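Local coordinates for protein pectate lyase 47 (Bacillus sp. TS-47, PDB 1VBL) that probably cleaves pectate (polygalacturonate) by beta-elimination as a calcium-binding, thermostable pectate lyase of polysaccharide lyase family 1, at residues D68-D73 and L169-E174; K121-I126 and S187-I192. All blocks are in the same frame, centred on the assembly; numbering follows the deposited sequence.

Contact 1. Residues D68-D73 and L169-E174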
ATOM      1  N   ASP A  68      -8.610   0.570 -17.061  1.00 15.27           N
ATOM      2  CA  ASP A  68      -7.277   1.126 -17.243  1.00 16.13           C
ATOM      3  C   ASP A  68      -7.428   2.633 -17.045  1.00 16.16           C
ATOM      4  O   ASP A  68      -8.188   3.283 -17.763  1.00 14.93           O
ATOM      5  CB  ASP A  68      -6.785   0.825 -18.662  1.00 16.53           C
ATOM      6  CG  ASP A  68      -5.345   1.250 -18.898  1.00 20.64           C
ATOM      7  OD1 ASP A  68      -4.747   1.918 -18.024  1.00 18.88           O
ATOM      8  OD2 ASP A  68      -4.811   0.912 -19.977  1.00 19.53           O
ATOM      9  N   LEU A  69      -6.710   3.183 -16.071  1.00 15.87           N
ATOM     10  CA  LEU A  69      -6.782   4.608 -15.775  1.00 15.80           C
ATOM     11  C   LEU A  69      -5.823   5.431 -16.622  1.00 15.40           C
ATOM     12  O   LEU A  69      -5.887   6.659 -16.631  1.00 15.99           O
ATOM     13  CB  LEU A  69      -6.495   4.843 -14.290  1.00 14.13           C
ATOM     14  CG  LEU A  69      -7.519   4.186 -13.362  1.00 15.35           C
ATOM     15  CD1 LEU A  69      -7.102   4.352 -11.904  1.00 14.94           C
ATOM     16  CD2 LEU A  69      -8.885   4.812 -13.616  1.00 15.67           C
ATOM     17  N   ASN A  70      -4.935   4.745 -17.331  1.00 16.69           N
ATOM     18  CA  ASN A  70      -3.951   5.397 -18.187  1.00 18.41           C
ATOM     19  C   ASN A  70      -4.547   5.550 -19.594  1.00 19.37           C
ATOM     20  O   ASN A  70      -3.998   5.035 -20.570  1.00 20.99           O
ATOM     21  CB  ASN A  70      -2.690   4.533 -18.245  1.00 22.12           C
ATOM     22  CG  ASN A  70      -1.450   5.320 -18.604  1.00 23.42           C
ATOM     23  OD1 ASN A  70      -0.536   4.792 -19.240  1.00 26.47           O
ATOM     24  ND2 ASN A  70      -1.396   6.579 -18.182  1.00 19.57           N
ATOM     25  N   VAL A  71      -5.675   6.252 -19.690  1.00 17.71           N
ATOM     26  CA  VAL A  71      -6.355   6.454 -20.967  1.00 18.39           C
ATOM     27  C   VAL A  71      -6.829   7.895 -21.122  1.00 20.95           C
ATOM     28  O   VAL A  71      -6.991   8.611 -20.128  1.00 19.60           O
ATOM     29  CB  VAL A  71      -7.591   5.528 -21.094  1.00 17.95           C
ATOM     30  CG1 VAL A  71      -7.168   4.068 -20.982  1.00 19.05           C
ATOM     31  CG2 VAL A  71      -8.608   5.863 -20.009  1.00 18.68           C
ATOM     32  N   ASP A  72      -7.058   8.324 -22.363  1.00 21.88           N
ATOM     33  CA  ASP A  72      -7.526   9.684 -22.588  1.00 24.63           C
ATOM     34  C   ASP A  72      -9.014   9.792 -22.289  1.00 26.23           C
ATOM     35  O   ASP A  72      -9.635   8.834 -21.824  1.00 25.90           O
ATOM     36  CB  ASP A  72      -7.230  10.152 -24.022  1.00 24.78           C
ATOM     37  CG  ASP A  72      -7.813   9.234 -25.082  1.00 26.72           C
ATOM     38  OD1 ASP A  72      -8.950   8.756 -24.909  1.00 25.56           O
ATOM     39  OD2 ASP A  72      -7.132   9.009 -26.106  1.00 28.08           O
ATOM     40  N   ASP A  73      -9.587  10.959 -22.556  1.00 29.00           N
ATOM     41  CA  ASP A  73     -10.998  11.181 -22.284  1.00 30.95           C
ATOM     42  C   ASP A  73     -11.931  10.352 -23.159  1.00 31.40           C
ATOM     43  O   ASP A  73     -13.134  10.283 -22.906  1.00 31.93           O
ATOM     44  CB  ASP A  73     -11.308  12.673 -22.395  1.00 34.42           C
ATOM     45  CG  ASP A  73     -10.507  13.496 -21.404  1.00 38.37           C
ATOM     46  OD1 ASP A  73     -10.622  13.225 -20.186  1.00 40.12           O
ATOM     47  OD2 ASP A  73      -9.757  14.400 -21.835  1.00 39.47           O
ATOM     48  N   LEU A 169       2.298   2.696 -12.949  1.00 15.39           N
ATOM     49  CA  LEU A 169       3.656   2.982 -13.378  1.00 16.60           C
ATOM     50  C   LEU A 169       3.820   4.493 -13.505  1.00 16.39           C
ATOM     51  O   LEU A 169       3.003   5.159 -14.143  1.00 16.91           O
ATOM     52  CB  LEU A 169       3.915   2.323 -14.734  1.00 20.30           C
ATOM     53  CG  LEU A 169       5.086   1.354 -14.921  1.00 24.29           C
ATOM     54  CD1 LEU A 169       5.105   0.311 -13.824  1.00 23.58           C
ATOM     55  CD2 LEU A 169       4.955   0.694 -16.283  1.00 25.78           C
ATOM     56  N   ASP A 170       4.865   5.028 -12.881  1.00 15.15           N
ATOM     57  CA  ASP A 170       5.163   6.457 -12.945  1.00 14.67           C
ATOM     58  C   ASP A 170       6.103   6.609 -14.145  1.00 14.28           C
ATOM     59  O   ASP A 170       7.243   6.150 -14.098  1.00 11.67           O
ATOM     60  CB  ASP A 170       5.882   6.903 -11.667  1.00 15.76           C
ATOM     61  CG  ASP A 170       6.055   8.412 -11.584  1.00 17.10           C
ATOM     62  OD1 ASP A 170       6.194   9.063 -12.643  1.00 13.81           O
ATOM     63  OD2 ASP A 170       6.066   8.946 -10.454  1.00 15.31           O
ATOM     64  N   TYR A 171       5.627   7.245 -15.212  1.00 12.84           N
ATOM     65  CA  TYR A 171       6.440   7.420 -16.420  1.00 14.73           C
ATOM     66  C   TYR A 171       7.573   8.428 -16.274  1.00 14.97           C
ATOM     67  O   TYR A 171       8.479   8.484 -17.114  1.00 15.54           O
ATOM     68  CB  TYR A 171       5.570   7.858 -17.601  1.00 14.10           C
ATOM     69  CG  TYR A 171       4.551   6.846 -18.074  1.00 18.68           C
ATOM     70  CD1 TYR A 171       4.811   5.477 -18.013  1.00 21.87           C
ATOM     71  CD2 TYR A 171       3.352   7.260 -18.646  1.00 19.79           C
ATOM     72  CE1 TYR A 171       3.901   4.548 -18.518  1.00 24.81           C
ATOM     73  CE2 TYR A 171       2.438   6.342 -19.156  1.00 23.51           C
ATOM     74  CZ  TYR A 171       2.719   4.990 -19.091  1.00 23.98           C
ATOM     75  OH  TYR A 171       1.824   4.084 -19.608  1.00 27.15           O
ATOM     76  N   PHE A 172       7.525   9.229 -15.216  1.00 14.21           N
ATOM     77  CA  PHE A 172       8.547  10.244 -15.008  1.00 14.20           C
ATOM     78  C   PHE A 172       9.080  10.239 -13.584  1.00 14.95           C
ATOM     79  O   PHE A 172       8.926  11.211 -12.848  1.00 14.54           O
ATOM     80  CB  PHE A 172       7.970  11.612 -15.365  1.00 14.40           C
ATOM     81  CG  PHE A 172       7.338  11.648 -16.726  1.00 13.61           C
ATOM     82  CD1 PHE A 172       8.126  11.727 -17.871  1.00 13.00           C
ATOM     83  CD2 PHE A 172       5.960  11.520 -16.867  1.00 13.57           C
ATOM     84  CE1 PHE A 172       7.551  11.674 -19.140  1.00 13.90           C
ATOM     85  CE2 PHE A 172       5.375  11.465 -18.132  1.00 13.78           C
ATOM     86  CZ  PHE A 172       6.174  11.541 -19.270  1.00 14.40           C
ATOM     87  N   PRO A 173       9.724   9.132 -13.182  1.00 15.42           N
ATOM     88  CA  PRO A 173      10.289   8.994 -11.839  1.00 16.48           C
ATOM     89  C   PRO A 173      11.319  10.082 -11.586  1.00 17.53           C
ATOM     90  O   PRO A 173      12.013  10.521 -12.502  1.00 16.62           O
ATOM     91  CB  PRO A 173      10.949   7.616 -11.872  1.00 15.55           C
ATOM     92  CG  PRO A 173      10.194   6.885 -12.927  1.00 19.17           C
ATOM     93  CD  PRO A 173      10.012   7.936 -13.990  1.00 16.35           C
ATOM     94  N   GLU A 174      11.414  10.503 -10.334  1.00 18.57           N
ATOM     95  CA  GLU A 174      12.367  11.519  -9.931  1.00 20.43           C
ATOM     96  C   GLU A 174      13.690  10.852  -9.566  1.00 19.63           C
ATOM     97  O   GLU A 174      13.707   9.820  -8.897  1.00 20.23           O
ATOM     98  CB  GLU A 174      11.819  12.270  -8.719  1.00 22.04           C
ATOM     99  CG  GLU A 174      12.838  13.087  -7.957  1.00 26.37           C
ATOM    100  CD  GLU A 174      12.327  13.490  -6.586  1.00 31.29           C
ATOM    101  OE1 GLU A 174      11.352  14.265  -6.516  1.00 34.25           O
ATOM    102  OE2 GLU A 174      12.896  13.023  -5.577  1.00 34.89           O
TER
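Asn-70 and Tyr-171 reach for each other from opposite directions, and the join between the loops 68-73 and 169-174 rests on this one pair. The backbones stay well apart: even the nearest CA atoms, those of Asn-70 and Leu-169, are 9.3 Å from each other. The tight spot is at the phenol end, where the amide of Asn-70 meets the hydroxyl end of the ring at its edge. The amide is probably turned over in the model, and the 2.5 Å from the modelled Asn-70 OD1 to Tyr-171 OH is therefore doubtful. Amide and ring planes are 54° apart. Tyr-171 gets there with CG anti to its carbonyl carbon (chi1 -65°). Each loop is also shaped from within by an Asx turn: Asn-70 N donates to Asp-68 OD1 at 2.9 Å, and Phe-172 N donates to Asp-170 OD1 at 2.9 Å. Asn-70 itself is buried and touches Gln-122 and Ile-126 of helix 110-126. Putting an alanine here would probably leave Tyr-171 OH without its amide neighbour and its ring freer to swing. The loose side lies further along the first loop, which runs outward to the exposed Asp-73, salt-bridged to Arg-125, while Tyr-171 itself remains partly exposed. Strands 66-68 and 164-166, from which the loops emerge, each pair in parallel with strand 144-146, so the contact is one between loops leaving the same face of the right-handed parallel beta-helix that characterises family 1 pectate lyases.

Contact 2. Residues K121-I126 and S187-I192. With CA (calcium ion), chain B.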
ATOM      1  N   LYS A 121       1.003  16.015 -15.092  1.00 13.12           N
ATOM      2  CA  LYS A 121      -0.037  15.699 -16.061  1.00 12.46           C
ATOM      3  C   LYS A 121      -0.509  14.254 -15.898  1.00 13.02           C
ATOM      4  O   LYS A 121      -1.702  13.964 -15.999  1.00 12.68           O
ATOM      5  CB  LYS A 121       0.461  15.931 -17.495  1.00 12.93           C
ATOM      6  CG  LYS A 121      -0.649  15.820 -18.533  1.00 14.63           C
ATOM      7  CD  LYS A 121      -0.190  16.230 -19.929  1.00 14.65           C
ATOM      8  CE  LYS A 121      -1.295  15.996 -20.947  1.00 14.22           C
ATOM      9  NZ  LYS A 121      -0.901  16.372 -22.335  1.00 13.57           N
ATOM     10  N   GLN A 122       0.419  13.341 -15.642  1.00 12.54           N
ATOM     11  CA  GLN A 122       0.014  11.951 -15.464  1.00 13.48           C
ATOM     12  C   GLN A 122      -0.714  11.801 -14.131  1.00 11.81           C
ATOM     13  O   GLN A 122      -1.739  11.125 -14.045  1.00 12.77           O
ATOM     14  CB  GLN A 122       1.221  11.012 -15.514  1.00 12.20           C
ATOM     15  CG  GLN A 122       0.860   9.562 -15.190  1.00 13.45           C
ATOM     16  CD  GLN A 122       1.947   8.575 -15.573  1.00 14.68           C
ATOM     17  OE1 GLN A 122       3.133   8.827 -15.368  1.00 12.98           O
ATOM     18  NE2 GLN A 122       1.542   7.431 -16.121  1.00 15.53           N
ATOM     19  N   LYS A 123      -0.187  12.448 -13.098  1.00 12.78           N
ATOM     20  CA  LYS A 123      -0.788  12.388 -11.771  1.00 14.50           C
ATOM     21  C   LYS A 123      -2.240  12.863 -11.797  1.00 14.98           C
ATOM     22  O   LYS A 123      -3.139  12.175 -11.305  1.00 12.81           O
ATOM     23  CB  LYS A 123       0.023  13.246 -10.790  1.00 16.43           C
ATOM     24  CG  LYS A 123      -0.469  13.214  -9.348  1.00 21.23           C
ATOM     25  CD  LYS A 123      -1.312  14.427  -9.001  1.00 28.21           C
ATOM     26  CE  LYS A 123      -0.516  15.721  -9.167  1.00 32.64           C
ATOM     27  NZ  LYS A 123       0.806  15.664  -8.470  1.00 35.74           N
ATOM     28  N   ASP A 124      -2.468  14.037 -12.378  1.00 14.76           N
ATOM     29  CA  ASP A 124      -3.814  14.590 -12.453  1.00 15.90           C
ATOM     30  C   ASP A 124      -4.792  13.697 -13.215  1.00 15.55           C
ATOM     31  O   ASP A 124      -6.003  13.822 -13.046  1.00 15.93           O
ATOM     32  CB  ASP A 124      -3.790  15.987 -13.091  1.00 16.39           C
ATOM     33  CG  ASP A 124      -3.150  17.032 -12.190  1.00 20.44           C
ATOM     34  OD1 ASP A 124      -3.022  16.784 -10.973  1.00 20.46           O
ATOM     35  OD2 ASP A 124      -2.786  18.113 -12.700  1.00 23.42           O
ATOM     36  N   ARG A 125      -4.279  12.794 -14.046  1.00 15.24           N
ATOM     37  CA  ARG A 125      -5.155  11.912 -14.814  1.00 15.10           C
ATOM     38  C   ARG A 125      -5.370  10.510 -14.247  1.00 14.67           C
ATOM     39  O   ARG A 125      -6.491   9.999 -14.282  1.00 14.25           O
ATOM     40  CB  ARG A 125      -4.654  11.776 -16.258  1.00 16.29           C
ATOM     41  CG  ARG A 125      -5.417  10.737 -17.091  1.00 18.71           C
ATOM     42  CD  ARG A 125      -5.171  10.920 -18.590  1.00 18.58           C
ATOM     43  NE  ARG A 125      -5.735  12.180 -19.072  1.00 18.59           N
ATOM     44  CZ  ARG A 125      -7.004  12.351 -19.432  1.00 20.20           C
ATOM     45  NH1 ARG A 125      -7.862  11.340 -19.381  1.00 20.15           N
ATOM     46  NH2 ARG A 125      -7.424  13.546 -19.820  1.00 21.41           N
ATOM     47  N   ILE A 126      -4.311   9.894 -13.728  1.00 14.13           N
ATOM     48  CA  ILE A 126      -4.412   8.527 -13.220  1.00 13.13           C
ATOM     49  C   ILE A 126      -4.734   8.325 -11.741  1.00 14.68           C
ATOM     50  O   ILE A 126      -5.132   7.229 -11.348  1.00 14.36           O
ATOM     51  CB  ILE A 126      -3.139   7.717 -13.549  1.00 13.78           C
ATOM     52  CG1 ILE A 126      -1.970   8.173 -12.674  1.00 12.98           C
ATOM     53  CG2 ILE A 126      -2.794   7.888 -15.036  1.00 14.20           C
ATOM     54  CD1 ILE A 126      -0.704   7.360 -12.889  1.00 16.04           C
ATOM     55  N   SER A 187       9.224   7.010  -7.390  1.00 17.85           N
ATOM     56  CA  SER A 187       7.961   7.306  -8.041  1.00 17.28           C
ATOM     57  C   SER A 187       6.909   7.781  -7.056  1.00 17.78           C
ATOM     58  O   SER A 187       7.063   7.640  -5.847  1.00 17.54           O
ATOM     59  CB  SER A 187       7.475   6.081  -8.807  1.00 16.98           C
ATOM     60  OG  SER A 187       8.321   5.851  -9.917  1.00 18.64           O
ATOM     61  N   GLU A 188       5.827   8.325  -7.597  1.00 18.30           N
ATOM     62  CA  GLU A 188       4.758   8.907  -6.796  1.00 19.78           C
ATOM     63  C   GLU A 188       3.451   8.134  -6.635  1.00 17.77           C
ATOM     64  O   GLU A 188       2.738   8.325  -5.654  1.00 17.91           O
ATOM     65  CB  GLU A 188       4.434  10.287  -7.383  1.00 23.45           C
ATOM     66  CG  GLU A 188       3.139  10.921  -6.902  1.00 29.19           C
ATOM     67  CD  GLU A 188       3.352  11.923  -5.789  1.00 32.72           C
ATOM     68  OE1 GLU A 188       2.347  12.460  -5.279  1.00 34.56           O
ATOM     69  OE2 GLU A 188       4.522  12.182  -5.431  1.00 35.15           O
ATOM     70  N   TYR A 189       3.141   7.252  -7.576  1.00 15.43           N
ATOM     71  CA  TYR A 189       1.857   6.566  -7.546  1.00 13.86           C
ATOM     72  C   TYR A 189       1.713   5.241  -6.813  1.00 14.30           C
ATOM     73  O   TYR A 189       2.522   4.326  -6.977  1.00 11.81           O
ATOM     74  CB  TYR A 189       1.358   6.410  -8.990  1.00 12.36           C
ATOM     75  CG  TYR A 189       1.586   7.663  -9.817  1.00 13.08           C
ATOM     76  CD1 TYR A 189       1.099   8.900  -9.386  1.00 14.91           C
ATOM     77  CD2 TYR A 189       2.342   7.625 -10.991  1.00 14.80           C
ATOM     78  CE1 TYR A 189       1.368  10.073 -10.096  1.00 13.50           C
ATOM     79  CE2 TYR A 189       2.618   8.796 -11.712  1.00 13.39           C
ATOM     80  CZ  TYR A 189       2.130  10.014 -11.254  1.00 13.84           C
ATOM     81  OH  TYR A 189       2.419  11.178 -11.936  1.00 15.14           O
ATOM     82  N   ASP A 190       0.654   5.161  -6.006  1.00 13.83           N
ATOM     83  CA  ASP A 190       0.312   3.956  -5.249  1.00 13.38           C
ATOM     84  C   ASP A 190      -1.037   3.479  -5.772  1.00 12.00           C
ATOM     85  O   ASP A 190      -1.802   4.273  -6.318  1.00 11.99           O
ATOM     86  CB  ASP A 190       0.128   4.264  -3.765  1.00 13.44           C
ATOM     87  CG  ASP A 190       1.188   5.174  -3.225  1.00 13.65           C
ATOM     88  OD1 ASP A 190       2.382   4.902  -3.468  1.00 12.00           O
ATOM     89  OD2 ASP A 190       0.825   6.158  -2.548  1.00 14.75           O
ATOM     90  N   SER A 191      -1.349   2.199  -5.588  1.00 11.72           N
ATOM     91  CA  SER A 191      -2.645   1.695  -6.032  1.00 10.25           C
ATOM     92  C   SER A 191      -3.716   2.346  -5.158  1.00 10.49           C
ATOM     93  O   SER A 191      -4.797   2.693  -5.629  1.00 10.76           O
ATOM     94  CB  SER A 191      -2.700   0.170  -5.908  1.00 10.71           C
ATOM     95  OG  SER A 191      -1.903  -0.434  -6.917  1.00 11.43           O
ATOM     96  N   ILE A 192      -3.397   2.507  -3.878  1.00  9.88           N
ATOM     97  CA  ILE A 192      -4.297   3.150  -2.929  1.00 11.40           C
ATOM     98  C   ILE A 192      -3.460   4.004  -1.991  1.00 11.63           C
ATOM     99  O   ILE A 192      -2.547   3.508  -1.330  1.00 11.58           O
ATOM    100  CB  ILE A 192      -5.104   2.131  -2.085  1.00 12.59           C
ATOM    101  CG1 ILE A 192      -6.076   1.363  -2.984  1.00 12.41           C
ATOM    102  CG2 ILE A 192      -5.876   2.863  -0.985  1.00 14.58           C
ATOM    103  CD1 ILE A 192      -6.969   0.381  -2.238  1.00 13.05           C
TER
HETATM  104 CA    CA B 417       3.269   6.580  -1.630  1.00 25.80          CA
HETATM  105  O   HOH W   1       4.234  10.716 -13.719  1.00 11.96           O
HETATM  106  O   HOH W   2       3.382   8.108  -3.467  1.00 24.75           O
HETATM  107  O   HOH W   3       2.014   8.002   0.175  1.00 23.80           O
HETATM  108  O   HOH W   4       5.393   7.481  -0.631  1.00 24.97           O
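Lys-123, near the C-terminal end of helix 110-126, lies opposite Tyr-189 of the irregular segment 187-192, their CA atoms 7.7 Å apart. The Tyr-189 side chain fills that gap and makes the contact. Over one face of its ring sits the Ile-126 methyl CD1, a CH-pi contact 3.8 Å from the ring centroid and 18° off the normal; the methyl is placed there by an unusual chi1 of 73°, with CG1 between the backbone N and the carbonyl carbon. On the opposite face Glu-188 CB covers the rim. Lys-123 comes in at the edge, its CB 3.4 Å from Tyr-189 OH, and the two side chains cross at about a right angle. The hydroxyl finds its polar partner in a water lying in the ring plane: Tyr-189 OH donates to it at 2.6 Å, and the water in turn donates a hydrogen bond to Gln-122 OE1 at 2.7 Å. That same OE1 also accepts from the backbone N of Tyr-171. One residue on, Asp-190 grips the calcium ion with both carboxylate oxygens, OD1 and OD2 each 2.6 Å from the metal. Asp-229, Asp-233 and three waters complete the site. Apolar clamping of the ring and a water-relayed hydroxyl are thus consistent with Tyr-189 helping to hold in place the loop that presents Asp-190 to calcium, the ion through which pectate lyases of this family bind pectate.

Overall arrangement
From the N terminus the chain passes through 68-73, then several helices, the last of which, 110-126, ends with 121-126, then 169-174 and finally 187-192. Contact 1 closes a loop of 95 intervening residues that includes helices 80-83 and 110-126; contact 2 closes one of 60, with strands but no helix. Their segments alternate, so the two closures cross. Their centres are about 7 Å apart, and the second halves are linked directly, Glu-188 N probably donating to Asp-170 OD2. Together they tie the loop after strand 66-68, the end of helix 110-126 and two loops of the beta-helix into one cluster, with contact 2 on the calcium side and contact 1 away from the metal.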